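Local coordinates for protein SAS-6 (Leishmania major, PDB 4CKM) that probably builds the central hub of the centriole and basal-body cartwheel, self-assembling through the N-terminal domain modelled here, at residues Gln38-Thr43 against Phe118-Val123; Lys50-Glu55 against Ser139-Ser144; Tyr64-Arg69 against Val78-Leu83. All coordinates share one frame; numbering follows the deposited sequence.

Interaction 1: Gln38-Thr43 against Phe118-Val123; sequences QTLLET and FPRYLV
The guanidinium of Arg120 has Leu40 over one face, with CD1 sitting above the centre of the group, 4.2 Å from its plane. At the edge, close to that plane, comes the amide oxygen of Gln38. Its OE1 lies 3.2 Å from Arg120 NH2, but the angle is too poor for a hydrogen bond, and the amide and guanidinium planes are turned 49° apart. A water closes the gap instead, donating to Gln38 OE1 at 2.9 Å and accepting from Arg120 NH2 at 2.7 Å. Although CB of Arg120 points away from the strand, a bend at chi2 (100°) swings the guanidinium back to it, and NH1 is hydrogen-bonded to the backbone oxygen of His116.

Deeper in, the contact is apolar and sits on a classic beta bulge, where Leu40 and Leu41 both face Val65 on the next strand. With two successive residues at one position, both side chains turn to helix 117-130, which packs on this part of the sheet in the SAS-6 head domain. On its far flank the same helix stacks Tyr121 on Phe163 of the second subunit. Leu40 CD1 also rests 3.9 Å from Pro119 CB. Both methyls of Val123 press against the bulge: CG1 approaches Leu40 O at 3.8 Å, while CG2 lies 4.0 Å from Leu41 CB and touches Leu40 CB as well.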
ATOM      1  N   GLN A  38     -24.288  15.309   9.909  1.00 71.18           N
ATOM      2  CA  GLN A  38     -23.285  15.953  10.754  1.00 63.22           C
ATOM      3  C   GLN A  38     -21.844  16.061  10.222  1.00 53.96           C
ATOM      4  O   GLN A  38     -21.274  15.130   9.659  1.00 46.47           O
ATOM      5  CB  GLN A  38     -23.284  15.348  12.150  1.00 64.59           C
ATOM      6  CG  GLN A  38     -23.086  13.855  12.212  1.00 70.22           C
ATOM      7  CD  GLN A  38     -22.758  13.402  13.617  1.00 76.70           C
ATOM      8  OE1 GLN A  38     -22.562  12.217  13.873  1.00 83.62           O
ATOM      9  NE2 GLN A  38     -22.680  14.352  14.535  1.00 80.12           N
ATOM     10  N   THR A  39     -21.275  17.245  10.425  1.00 49.55           N
ATOM     11  CA  THR A  39     -19.890  17.515  10.106  1.00 46.45           C
ATOM     12  C   THR A  39     -19.005  16.931  11.192  1.00 42.05           C
ATOM     13  O   THR A  39     -19.148  17.278  12.352  1.00 41.69           O
ATOM     14  CB  THR A  39     -19.658  19.012   9.968  1.00 44.31           C
ATOM     15  OG1 THR A  39     -20.478  19.499   8.899  1.00 47.72           O
ATOM     16  CG2 THR A  39     -18.214  19.297   9.637  1.00 47.88           C
ATOM     17  N   LEU A  40     -18.122  16.011  10.814  1.00 38.19           N
ATOM     18  CA  LEU A  40     -17.255  15.346  11.782  1.00 38.47           C
ATOM     19  C   LEU A  40     -15.878  16.006  11.836  1.00 36.30           C
ATOM     20  O   LEU A  40     -15.135  15.760  12.755  1.00 37.99           O
ATOM     21  CB  LEU A  40     -17.077  13.874  11.434  1.00 38.96           C
ATOM     22  CG  LEU A  40     -18.326  12.996  11.369  1.00 41.36           C
ATOM     23  CD1 LEU A  40     -17.938  11.579  10.970  1.00 42.92           C
ATOM     24  CD2 LEU A  40     -19.049  12.973  12.698  1.00 40.84           C
ATOM     25  N   LEU A  41     -15.534  16.810  10.837  1.00 35.81           N
ATOM     26  CA  LEU A  41     -14.225  17.411  10.766  1.00 36.35           C
ATOM     27  C   LEU A  41     -14.223  18.492   9.756  1.00 36.95           C
ATOM     28  O   LEU A  41     -14.676  18.300   8.637  1.00 37.01           O
ATOM     29  CB  LEU A  41     -13.152  16.407  10.369  1.00 39.49           C
ATOM     30  CG  LEU A  41     -11.732  16.992  10.476  1.00 39.84           C
ATOM     31  CD1 LEU A  41     -11.316  17.142  11.929  1.00 39.08           C
ATOM     32  CD2 LEU A  41     -10.721  16.134   9.735  1.00 41.14           C
ATOM     33  N   GLU A  42     -13.696  19.638  10.170  1.00 38.96           N
ATOM     34  CA  GLU A  42     -13.477  20.766   9.307  1.00 42.25           C
ATOM     35  C   GLU A  42     -12.195  21.403   9.836  1.00 44.37           C
ATOM     36  O   GLU A  42     -12.179  21.947  10.933  1.00 43.46           O
ATOM     37  CB  GLU A  42     -14.661  21.717   9.412  1.00 45.88           C
ATOM     38  CG  GLU A  42     -14.538  22.941   8.520  1.00 52.34           C
ATOM     39  CD  GLU A  42     -15.866  23.647   8.287  1.00 58.47           C
ATOM     40  OE1 GLU A  42     -16.858  23.357   8.995  1.00 62.15           O
ATOM     41  OE2 GLU A  42     -15.921  24.496   7.375  1.00 66.08           O
ATOM     42  N   THR A  43     -11.104  21.285   9.097  1.00 43.52           N
ATOM     43  CA  THR A  43      -9.818  21.698   9.625  1.00 41.25           C
ATOM     44  C   THR A  43      -8.849  21.953   8.503  1.00 42.75           C
ATOM     45  O   THR A  43      -9.229  21.914   7.323  1.00 42.57           O
ATOM     46  CB  THR A  43      -9.266  20.656  10.632  1.00 43.44           C
ATOM     47  OG1 THR A  43      -8.161  21.209  11.337  1.00 45.73           O
ATOM     48  CG2 THR A  43      -8.811  19.367   9.962  1.00 43.38           C
ATOM     49  N   PHE A 118     -16.094   3.797   9.451  1.00 37.16           N
ATOM     50  CA  PHE A 118     -15.138   4.261   8.459  1.00 37.50           C
ATOM     51  C   PHE A 118     -14.779   5.759   8.551  1.00 39.29           C
ATOM     52  O   PHE A 118     -13.603   6.104   8.596  1.00 36.97           O
ATOM     53  CB  PHE A 118     -15.562   3.906   7.039  1.00 36.55           C
ATOM     54  CG  PHE A 118     -14.703   4.543   6.014  1.00 34.57           C
ATOM     55  CD1 PHE A 118     -13.395   4.115   5.843  1.00 35.35           C
ATOM     56  CD2 PHE A 118     -15.151   5.643   5.297  1.00 36.40           C
ATOM     57  CE1 PHE A 118     -12.558   4.734   4.930  1.00 36.16           C
ATOM     58  CE2 PHE A 118     -14.323   6.266   4.364  1.00 35.74           C
ATOM     59  CZ  PHE A 118     -13.028   5.805   4.179  1.00 36.48           C
ATOM     60  N   PRO A 119     -15.783   6.647   8.550  1.00 42.26           N
ATOM     61  CA  PRO A 119     -15.470   8.067   8.655  1.00 40.51           C
ATOM     62  C   PRO A 119     -14.866   8.450   9.990  1.00 39.57           C
ATOM     63  O   PRO A 119     -14.050   9.350  10.038  1.00 42.35           O
ATOM     64  CB  PRO A 119     -16.826   8.754   8.451  1.00 40.73           C
ATOM     65  CG  PRO A 119     -17.835   7.721   8.815  1.00 42.64           C
ATOM     66  CD  PRO A 119     -17.231   6.411   8.409  1.00 42.68           C
ATOM     67  N   ARG A 120     -15.227   7.766  11.059  1.00 39.87           N
ATOM     68  CA  ARG A 120     -14.590   8.029  12.354  1.00 42.01           C
ATOM     69  C   ARG A 120     -13.084   7.727  12.351  1.00 41.11           C
ATOM     70  O   ARG A 120     -12.276   8.487  12.895  1.00 40.13           O
ATOM     71  CB  ARG A 120     -15.268   7.222  13.455  1.00 46.23           C
ATOM     72  CG  ARG A 120     -16.464   7.916  14.091  1.00 53.77           C
ATOM     73  CD  ARG A 120     -17.809   7.443  13.571  1.00 57.58           C
ATOM     74  NE  ARG A 120     -18.870   8.413  13.872  1.00 62.79           N
ATOM     75  CZ  ARG A 120     -19.982   8.584  13.153  1.00 62.67           C
ATOM     76  NH1 ARG A 120     -20.225   7.842  12.072  1.00 64.38           N
ATOM     77  NH2 ARG A 120     -20.860   9.514  13.511  1.00 63.99           N
ATOM     78  N   TYR A 121     -12.729   6.606  11.745  1.00 39.12           N
ATOM     79  CA  TYR A 121     -11.349   6.179  11.629  1.00 42.91           C
ATOM     80  C   TYR A 121     -10.579   7.196  10.808  1.00 40.79           C
ATOM     81  O   TYR A 121      -9.483   7.618  11.159  1.00 41.06           O
ATOM     82  CB  TYR A 121     -11.310   4.765  11.013  1.00 48.82           C
ATOM     83  CG  TYR A 121     -10.111   4.409  10.141  1.00 56.08           C
ATOM     84  CD1 TYR A 121      -8.820   4.364  10.674  1.00 57.74           C
ATOM     85  CD2 TYR A 121     -10.279   4.058   8.779  1.00 58.54           C
ATOM     86  CE1 TYR A 121      -7.730   4.009   9.882  1.00 60.28           C
ATOM     87  CE2 TYR A 121      -9.196   3.715   7.982  1.00 57.29           C
ATOM     88  CZ  TYR A 121      -7.927   3.685   8.542  1.00 58.51           C
ATOM     89  OH  TYR A 121      -6.839   3.339   7.796  1.00 56.96           O
ATOM     90  N   LEU A 122     -11.180   7.625   9.720  1.00 40.19           N
ATOM     91  CA  LEU A 122     -10.526   8.537   8.830  1.00 38.90           C
ATOM     92  C   LEU A 122     -10.285   9.848   9.556  1.00 38.71           C
ATOM     93  O   LEU A 122      -9.194  10.418   9.498  1.00 38.55           O
ATOM     94  CB  LEU A 122     -11.410   8.765   7.617  1.00 41.56           C
ATOM     95  CG  LEU A 122     -10.776   9.481   6.441  1.00 43.41           C
ATOM     96  CD1 LEU A 122      -9.609   8.670   5.889  1.00 45.73           C
ATOM     97  CD2 LEU A 122     -11.845   9.697   5.393  1.00 43.91           C
ATOM     98  N   VAL A 123     -11.314  10.313  10.248  1.00 35.44           N
ATOM     99  CA  VAL A 123     -11.231  11.556  11.001  1.00 38.27           C
ATOM    100  C   VAL A 123     -10.149  11.516  12.109  1.00 37.90           C
ATOM    101  O   VAL A 123      -9.433  12.487  12.311  1.00 36.60           O
ATOM    102  CB  VAL A 123     -12.625  11.935  11.551  1.00 38.49           C
ATOM    103  CG1 VAL A 123     -12.558  12.984  12.648  1.00 37.59           C
ATOM    104  CG2 VAL A 123     -13.494  12.440  10.405  1.00 39.80           C
TER
HETATM  105  O   HOH W   1     -22.301  10.614  11.461  1.00 61.08           O

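Interaction 2: Lys50-Glu55 against Ser139-Ser144; sequences KMPPHE and SFVLNS
The first strand of the domain, 39-50, pairs here in parallel with strand 136-142, the join at which the two ends of the sheet's strand order meet. Lys50 and Val141 form the bridge. Two backbone bonds hold Lys50 on either side of Val141: Lys50 N donates to Phe140 O at 3.2 Å, and Leu142 N donates to Lys50 O at 2.9 Å. Lys50 O also receives the CA-H of Val141.

Lys50 and Val141 send their side chains off the same face, side by side and pointing the same way, with Lys50 CE 4.2 Å from Val141 CG2. The other methyl of Val141, CG1, meets the ring of Pro52, which crosses it at about a right angle; Pro52 CD lies 3.8 Å from it. The same CD presses to 3.1 Å from Leu142 O.

Met51 runs alongside the end of the strand. With CG opposite the backbone N (chi1 -177°), its chain stretches past Leu142 CB until CG is 3.4 Å from Asn143 O. SD then reaches Ser144 CB at 3.6 Å, just before a break in the model.

After Pro52 the first chain departs through a cis peptide to Pro53, and His54 N makes a weak bond back to Met51 O, the pattern of a type VI turn. Such a pairing, one parallel link among otherwise antiparallel strands, fits the beta head domain that SAS-6 has in common with XRCC4-like proteins.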
ATOM      1  N   LYS A  50       0.956  17.435  -5.899  1.00 34.25           N
ATOM      2  CA  LYS A  50       1.637  17.484  -7.178  1.00 38.95           C
ATOM      3  C   LYS A  50       0.758  17.029  -8.323  1.00 39.69           C
ATOM      4  O   LYS A  50      -0.126  16.187  -8.129  1.00 34.59           O
ATOM      5  CB  LYS A  50       2.925  16.674  -7.135  1.00 42.74           C
ATOM      6  CG  LYS A  50       2.759  15.186  -7.167  1.00 47.43           C
ATOM      7  CD  LYS A  50       4.112  14.516  -7.095  1.00 51.47           C
ATOM      8  CE  LYS A  50       3.963  13.007  -7.015  1.00 55.32           C
ATOM      9  NZ  LYS A  50       4.856  12.406  -5.987  1.00 58.48           N
ATOM     10  N   MET A  51       0.946  17.658  -9.487  1.00 45.11           N
ATOM     11  CA  MET A  51       0.452  17.103 -10.747  1.00 50.28           C
ATOM     12  C   MET A  51       1.654  16.615 -11.527  1.00 48.35           C
ATOM     13  O   MET A  51       2.417  17.419 -12.064  1.00 47.44           O
ATOM     14  CB  MET A  51      -0.319  18.100 -11.608  1.00 55.59           C
ATOM     15  CG  MET A  51      -0.850  17.394 -12.875  1.00 63.14           C
ATOM     16  SD  MET A  51      -1.600  18.356 -14.211  1.00 70.86           S
ATOM     17  CE  MET A  51      -0.378  19.621 -14.582  1.00 65.80           C
ATOM     18  N   PRO A  52       1.839  15.296 -11.594  1.00 49.20           N
ATOM     19  CA  PRO A  52       2.986  14.832 -12.358  1.00 51.59           C
ATOM     20  C   PRO A  52       2.899  15.331 -13.798  1.00 50.55           C
ATOM     21  O   PRO A  52       1.799  15.501 -14.322  1.00 50.74           O
ATOM     22  CB  PRO A  52       2.881  13.307 -12.290  1.00 51.98           C
ATOM     23  CG  PRO A  52       2.006  13.045 -11.098  1.00 53.47           C
ATOM     24  CD  PRO A  52       1.020  14.178 -11.111  1.00 50.76           C
ATOM     25  N   PRO A  53       4.056  15.601 -14.424  1.00 49.83           N
ATOM     26  CA  PRO A  53       5.391  15.315 -13.900  1.00 46.11           C
ATOM     27  C   PRO A  53       5.986  16.424 -12.996  1.00 43.25           C
ATOM     28  O   PRO A  53       7.114  16.304 -12.554  1.00 44.34           O
ATOM     29  CB  PRO A  53       6.208  15.149 -15.182  1.00 45.22           C
ATOM     30  CG  PRO A  53       5.534  16.057 -16.174  1.00 46.07           C
ATOM     31  CD  PRO A  53       4.131  16.334 -15.701  1.00 47.70           C
ATOM     32  N   HIS A  54       5.231  17.473 -12.690  1.00 45.39           N
ATOM     33  CA  HIS A  54       5.744  18.542 -11.809  1.00 45.08           C
ATOM     34  C   HIS A  54       6.166  18.046 -10.415  1.00 42.53           C
ATOM     35  O   HIS A  54       5.648  17.056  -9.911  1.00 42.64           O
ATOM     36  CB  HIS A  54       4.702  19.612 -11.620  1.00 43.71           C
ATOM     37  CG  HIS A  54       4.280  20.267 -12.887  1.00 51.51           C
ATOM     38  ND1 HIS A  54       4.833  21.447 -13.327  1.00 58.25           N
ATOM     39  CD2 HIS A  54       3.352  19.920 -13.807  1.00 54.97           C
ATOM     40  CE1 HIS A  54       4.259  21.808 -14.459  1.00 55.05           C
ATOM     41  NE2 HIS A  54       3.355  20.900 -14.770  1.00 59.27           N
ATOM     42  N   GLU A  55       7.102  18.749  -9.790  1.00 37.95           N
ATOM     43  CA  GLU A  55       7.573  18.347  -8.474  1.00 37.08           C
ATOM     44  C   GLU A  55       6.583  18.890  -7.442  1.00 33.82           C
ATOM     45  O   GLU A  55       5.810  19.788  -7.745  1.00 32.16           O
ATOM     46  CB  GLU A  55       9.010  18.823  -8.227  1.00 39.63           C
ATOM     47  CG  GLU A  55      10.009  18.249  -9.231  1.00 42.08           C
ATOM     48  CD  GLU A  55      11.476  18.469  -8.859  1.00 45.21           C
ATOM     49  OE1 GLU A  55      11.795  19.176  -7.864  1.00 45.38           O
ATOM     50  OE2 GLU A  55      12.330  17.926  -9.581  1.00 46.43           O
ATOM     51  N   SER A 139      -0.497  13.127   1.152  1.00 29.57           N
ATOM     52  CA  SER A 139      -0.086  13.414  -0.204  1.00 30.96           C
ATOM     53  C   SER A 139      -1.344  13.486  -1.052  1.00 29.28           C
ATOM     54  O   SER A 139      -2.299  12.757  -0.788  1.00 30.18           O
ATOM     55  CB  SER A 139       0.810  12.302  -0.709  1.00 32.74           C
ATOM     56  OG  SER A 139       1.151  12.564  -2.051  1.00 36.47           O
ATOM     57  N   PHE A 140      -1.373  14.392  -2.020  1.00 28.55           N
ATOM     58  CA  PHE A 140      -2.480  14.475  -2.962  1.00 30.29           C
ATOM     59  C   PHE A 140      -1.930  14.612  -4.363  1.00 33.65           C
ATOM     60  O   PHE A 140      -1.337  15.625  -4.698  1.00 33.20           O
ATOM     61  CB  PHE A 140      -3.406  15.628  -2.643  1.00 31.96           C
ATOM     62  CG  PHE A 140      -4.707  15.596  -3.397  1.00 32.25           C
ATOM     63  CD1 PHE A 140      -5.613  14.552  -3.214  1.00 34.48           C
ATOM     64  CD2 PHE A 140      -5.038  16.603  -4.266  1.00 32.21           C
ATOM     65  CE1 PHE A 140      -6.823  14.522  -3.880  1.00 33.73           C
ATOM     66  CE2 PHE A 140      -6.245  16.570  -4.959  1.00 35.92           C
ATOM     67  CZ  PHE A 140      -7.136  15.529  -4.762  1.00 35.54           C
ATOM     68  N   VAL A 141      -2.101  13.565  -5.166  1.00 34.70           N
ATOM     69  CA  VAL A 141      -1.559  13.525  -6.515  1.00 34.40           C
ATOM     70  C   VAL A 141      -2.662  13.666  -7.539  1.00 35.06           C
ATOM     71  O   VAL A 141      -3.555  12.838  -7.607  1.00 34.93           O
ATOM     72  CB  VAL A 141      -0.877  12.189  -6.770  1.00 35.33           C
ATOM     73  CG1 VAL A 141      -0.261  12.183  -8.160  1.00 35.04           C
ATOM     74  CG2 VAL A 141       0.173  11.907  -5.684  1.00 36.08           C
ATOM     75  N   LEU A 142      -2.598  14.727  -8.317  1.00 37.46           N
ATOM     76  CA  LEU A 142      -3.552  14.982  -9.373  1.00 40.81           C
ATOM     77  C   LEU A 142      -3.200  14.175 -10.629  1.00 43.46           C
ATOM     78  O   LEU A 142      -2.045  13.834 -10.843  1.00 41.75           O
ATOM     79  CB  LEU A 142      -3.560  16.463  -9.713  1.00 43.55           C
ATOM     80  CG  LEU A 142      -3.793  17.496  -8.597  1.00 46.35           C
ATOM     81  CD1 LEU A 142      -3.594  18.895  -9.141  1.00 50.15           C
ATOM     82  CD2 LEU A 142      -5.186  17.413  -8.036  1.00 48.75           C
ATOM     83  N   ASN A 143      -4.203  13.865 -11.448  1.00 44.42           N
ATOM     84  CA  ASN A 143      -3.960  13.238 -12.752  1.00 51.32           C
ATOM     85  C   ASN A 143      -3.590  14.280 -13.824  1.00 53.16           C
ATOM     86  O   ASN A 143      -3.561  15.461 -13.532  1.00 52.61           O
ATOM     87  CB  ASN A 143      -5.182  12.389 -13.169  1.00 53.14           C
ATOM     88  CG  ASN A 143      -6.388  13.218 -13.615  1.00 53.83           C
ATOM     89  OD1 ASN A 143      -6.653  14.335 -13.153  1.00 53.52           O
ATOM     90  ND2 ASN A 143      -7.158  12.632 -14.503  1.00 63.60           N
ATOM     91  N   SER A 144      -3.289  13.843 -15.047  1.00 66.70           N
ATOM     92  CA  SER A 144      -3.064  14.751 -16.223  1.00 71.08           C
ATOM     93  C   SER A 144      -1.580  14.928 -16.532  1.00 71.49           C
ATOM     94  O   SER A 144      -0.786  14.003 -16.336  1.00 70.33           O
ATOM     95  CB  SER A 144      -3.739  16.134 -16.043  1.00 72.12           C
ATOM     96  OG  SER A 144      -3.620  16.956 -17.191  1.00 72.76           O
TER

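Interaction 3: Tyr64-Arg69 against Val78-Leu83; sequences YVRTGR and VVLVRL
Residues 64-69 and 78-83 run antiparallel, their axes 4.7 Å apart at closest approach and 158° between directions, as adjoining strands of a beta hairpin. Tyr64-Arg82, Arg66-Leu80 and Gly68-Val78 are the hydrogen-bonded pairs, each with two backbone bonds. The bond from Leu80 N to Arg66 O is short, at 2.7 Å. Val65-Val81 and Thr67-Val79 are the non-hydrogen-bonded pairs, and on their face Val65, Val79 and Val81 pack on helix 117-130.

The other face is built round Leu80. Its CD2 lies over one face of the Arg66 guanidinium, 3.7 Å from the plane and toward the rim, and likewise over a face of the Arg82 guanidinium. The same methyl meets the Tyr64 ring at its edge. The two guanidinium groups both lean on this methyl, with Arg66 NH1 and Arg82 NH2 4.8 Å apart and not in contact. Arg82 NE forms a salt bridge with Glu94 OE2 on strand 88-98, which probably offsets the like charge of Arg66. Tyr64 and Arg82 lie side by side with ring and guanidinium planes only 13° apart, and Arg82 NH1 comes to 3.2 Å from Tyr64 CE2. Arg66, bent at chi3 (72°), turns its head back along its own strand, where NH1 donates to Tyr64 OH at 3.2 Å from a position in which the hydroxyl stands out of the guanidinium plane.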
ATOM      1  N   TYR A  64     -12.532  18.354   5.011  1.00 37.94           N
ATOM      2  CA  TYR A  64     -13.901  18.397   5.498  1.00 40.08           C
ATOM      3  C   TYR A  64     -14.536  17.022   5.335  1.00 38.85           C
ATOM      4  O   TYR A  64     -14.535  16.444   4.253  1.00 38.35           O
ATOM      5  CB  TYR A  64     -14.648  19.464   4.689  1.00 44.06           C
ATOM      6  CG  TYR A  64     -16.121  19.675   4.995  1.00 48.80           C
ATOM      7  CD1 TYR A  64     -16.529  20.495   6.051  1.00 53.12           C
ATOM      8  CD2 TYR A  64     -17.105  19.108   4.196  1.00 53.20           C
ATOM      9  CE1 TYR A  64     -17.871  20.713   6.313  1.00 53.63           C
ATOM     10  CE2 TYR A  64     -18.450  19.324   4.448  1.00 53.29           C
ATOM     11  CZ  TYR A  64     -18.822  20.122   5.504  1.00 55.05           C
ATOM     12  OH  TYR A  64     -20.145  20.323   5.749  1.00 55.98           O
ATOM     13  N   VAL A  65     -15.034  16.470   6.424  1.00 38.31           N
ATOM     14  CA  VAL A  65     -15.672  15.171   6.393  1.00 38.17           C
ATOM     15  C   VAL A  65     -17.068  15.334   6.980  1.00 38.57           C
ATOM     16  O   VAL A  65     -17.220  15.835   8.101  1.00 39.30           O
ATOM     17  CB  VAL A  65     -14.881  14.105   7.197  1.00 36.48           C
ATOM     18  CG1 VAL A  65     -15.607  12.770   7.185  1.00 34.69           C
ATOM     19  CG2 VAL A  65     -13.474  13.928   6.658  1.00 36.92           C
ATOM     20  N   ARG A  66     -18.073  14.913   6.216  1.00 39.46           N
ATOM     21  CA  ARG A  66     -19.479  14.999   6.634  1.00 44.09           C
ATOM     22  C   ARG A  66     -20.230  13.703   6.311  1.00 41.99           C
ATOM     23  O   ARG A  66     -19.988  13.087   5.267  1.00 39.99           O
ATOM     24  CB  ARG A  66     -20.167  16.168   5.924  1.00 49.35           C
ATOM     25  CG  ARG A  66     -21.595  16.434   6.383  1.00 59.20           C
ATOM     26  CD  ARG A  66     -22.199  17.642   5.667  1.00 64.97           C
ATOM     27  NE  ARG A  66     -22.504  17.376   4.253  1.00 74.59           N
ATOM     28  CZ  ARG A  66     -22.569  18.300   3.281  1.00 79.61           C
ATOM     29  NH1 ARG A  66     -22.331  19.590   3.525  1.00 81.02           N
ATOM     30  NH2 ARG A  66     -22.861  17.929   2.037  1.00 78.14           N
ATOM     31  N   THR A  67     -21.105  13.285   7.225  1.00 40.11           N
ATOM     32  CA  THR A  67     -22.043  12.189   6.984  1.00 42.19           C
ATOM     33  C   THR A  67     -23.414  12.767   6.726  1.00 41.40           C
ATOM     34  O   THR A  67     -23.795  13.751   7.349  1.00 40.88           O
ATOM     35  CB  THR A  67     -22.177  11.241   8.189  1.00 43.74           C
ATOM     36  OG1 THR A  67     -22.693  11.960   9.316  1.00 44.71           O
ATOM     37  CG2 THR A  67     -20.828  10.635   8.550  1.00 46.11           C
ATOM     38  N   GLY A  68     -24.153  12.152   5.809  1.00 43.53           N
ATOM     39  CA  GLY A  68     -25.538  12.544   5.543  1.00 39.83           C
ATOM     40  C   GLY A  68     -26.312  11.488   4.769  1.00 39.15           C
ATOM     41  O   GLY A  68     -26.101  10.277   4.944  1.00 35.82           O
ATOM     42  N   ARG A  69     -27.193  11.969   3.893  1.00 40.09           N
ATOM     43  CA  ARG A  69     -28.089  11.136   3.096  1.00 41.92           C
ATOM     44  C   ARG A  69     -28.009  11.561   1.675  1.00 39.41           C
ATOM     45  O   ARG A  69     -27.801  12.708   1.392  1.00 41.20           O
ATOM     46  CB  ARG A  69     -29.529  11.328   3.522  1.00 43.39           C
ATOM     47  CG  ARG A  69     -29.830  10.897   4.935  1.00 44.44           C
ATOM     48  CD  ARG A  69     -29.736   9.395   5.071  1.00 49.00           C
ATOM     49  NE  ARG A  69     -30.310   8.977   6.342  1.00 51.94           N
ATOM     50  CZ  ARG A  69     -30.942   7.828   6.555  1.00 53.30           C
ATOM     51  NH1 ARG A  69     -31.132   6.931   5.586  1.00 53.53           N
ATOM     52  NH2 ARG A  69     -31.408   7.586   7.759  1.00 57.57           N
ATOM     53  N   VAL A  78     -24.452   8.516   3.260  1.00 33.97           N
ATOM     54  CA  VAL A  78     -23.220   8.889   2.550  1.00 33.90           C
ATOM     55  C   VAL A  78     -22.147   9.431   3.485  1.00 32.52           C
ATOM     56  O   VAL A  78     -22.429   9.986   4.560  1.00 31.26           O
ATOM     57  CB  VAL A  78     -23.453   9.992   1.484  1.00 36.78           C
ATOM     58  CG1 VAL A  78     -24.521   9.581   0.510  1.00 40.00           C
ATOM     59  CG2 VAL A  78     -23.869  11.306   2.113  1.00 38.91           C
ATOM     60  N   VAL A  79     -20.913   9.315   3.028  1.00 32.38           N
ATOM     61  CA  VAL A  79     -19.782   9.955   3.659  1.00 32.63           C
ATOM     62  C   VAL A  79     -19.159  10.857   2.628  1.00 31.99           C
ATOM     63  O   VAL A  79     -18.821  10.409   1.524  1.00 31.73           O
ATOM     64  CB  VAL A  79     -18.750   8.913   4.103  1.00 34.94           C
ATOM     65  CG1 VAL A  79     -17.483   9.588   4.585  1.00 37.76           C
ATOM     66  CG2 VAL A  79     -19.335   8.044   5.199  1.00 36.34           C
ATOM     67  N   LEU A  80     -19.014  12.126   2.980  1.00 33.36           N
ATOM     68  CA  LEU A  80     -18.393  13.101   2.104  1.00 35.77           C
ATOM     69  C   LEU A  80     -17.030  13.503   2.695  1.00 36.24           C
ATOM     70  O   LEU A  80     -16.928  13.852   3.880  1.00 36.51           O
ATOM     71  CB  LEU A  80     -19.292  14.318   1.957  1.00 38.55           C
ATOM     72  CG  LEU A  80     -18.652  15.458   1.166  1.00 44.04           C
ATOM     73  CD1 LEU A  80     -18.623  15.150  -0.323  1.00 46.21           C
ATOM     74  CD2 LEU A  80     -19.384  16.765   1.419  1.00 46.51           C
ATOM     75  N   VAL A  81     -16.007  13.450   1.848  1.00 34.15           N
ATOM     76  CA  VAL A  81     -14.656  13.888   2.163  1.00 33.11           C
ATOM     77  C   VAL A  81     -14.289  14.924   1.105  1.00 34.68           C
ATOM     78  O   VAL A  81     -14.192  14.605  -0.092  1.00 33.50           O
ATOM     79  CB  VAL A  81     -13.635  12.723   2.085  1.00 32.50           C
ATOM     80  CG1 VAL A  81     -12.207  13.206   2.316  1.00 33.65           C
ATOM     81  CG2 VAL A  81     -13.960  11.655   3.104  1.00 33.12           C
ATOM     82  N   ARG A  82     -14.063  16.151   1.564  1.00 34.05           N
ATOM     83  CA  ARG A  82     -13.752  17.266   0.712  1.00 36.42           C
ATOM     84  C   ARG A  82     -12.380  17.881   1.052  1.00 36.60           C
ATOM     85  O   ARG A  82     -12.010  18.063   2.218  1.00 34.94           O
ATOM     86  CB  ARG A  82     -14.832  18.310   0.887  1.00 39.39           C
ATOM     87  CG  ARG A  82     -14.630  19.578   0.091  1.00 44.49           C
ATOM     88  CD  ARG A  82     -15.632  20.635   0.539  1.00 47.45           C
ATOM     89  NE  ARG A  82     -16.956  20.361  -0.008  1.00 52.52           N
ATOM     90  CZ  ARG A  82     -18.111  20.614   0.604  1.00 55.69           C
ATOM     91  NH1 ARG A  82     -18.150  21.147   1.825  1.00 56.95           N
ATOM     92  NH2 ARG A  82     -19.244  20.312  -0.019  1.00 56.06           N
ATOM     93  N   LEU A  83     -11.662  18.241   0.006  1.00 37.05           N
ATOM     94  CA  LEU A  83     -10.380  18.872   0.116  1.00 37.43           C
ATOM     95  C   LEU A  83     -10.462  20.212  -0.600  1.00 38.59           C
ATOM     96  O   LEU A  83     -10.890  20.273  -1.761  1.00 36.01           O
ATOM     97  CB  LEU A  83      -9.376  17.983  -0.580  1.00 38.49           C
ATOM     98  CG  LEU A  83      -7.972  17.942  -0.031  1.00 42.01           C
ATOM     99  CD1 LEU A  83      -7.987  17.554   1.434  1.00 41.23           C
ATOM    100  CD2 LEU A  83      -7.166  16.947  -0.863  1.00 43.38           C
TER

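In the fold
From the N terminus, strand 39-50 supplies the first half of interaction 1 at its start and leads into that of interaction 2 at its end. The hairpin of interaction 3 follows and closes a short loop within both wider ones. Helix 117-130 then returns to residues 38-43, closing interaction 1, and strand 136-142 closes interaction 2, so these two loops cross. Interactions 1 and 3 adjoin on one side of the domain, where backbone pairing of Leu40 and Leu41 with Val65 and packing of Leu122 on Val81 join helix, first strand and hairpin. Interaction 2 lies on the opposite side of the chain's centre, touching interaction 3 through Phe140 and Leu83.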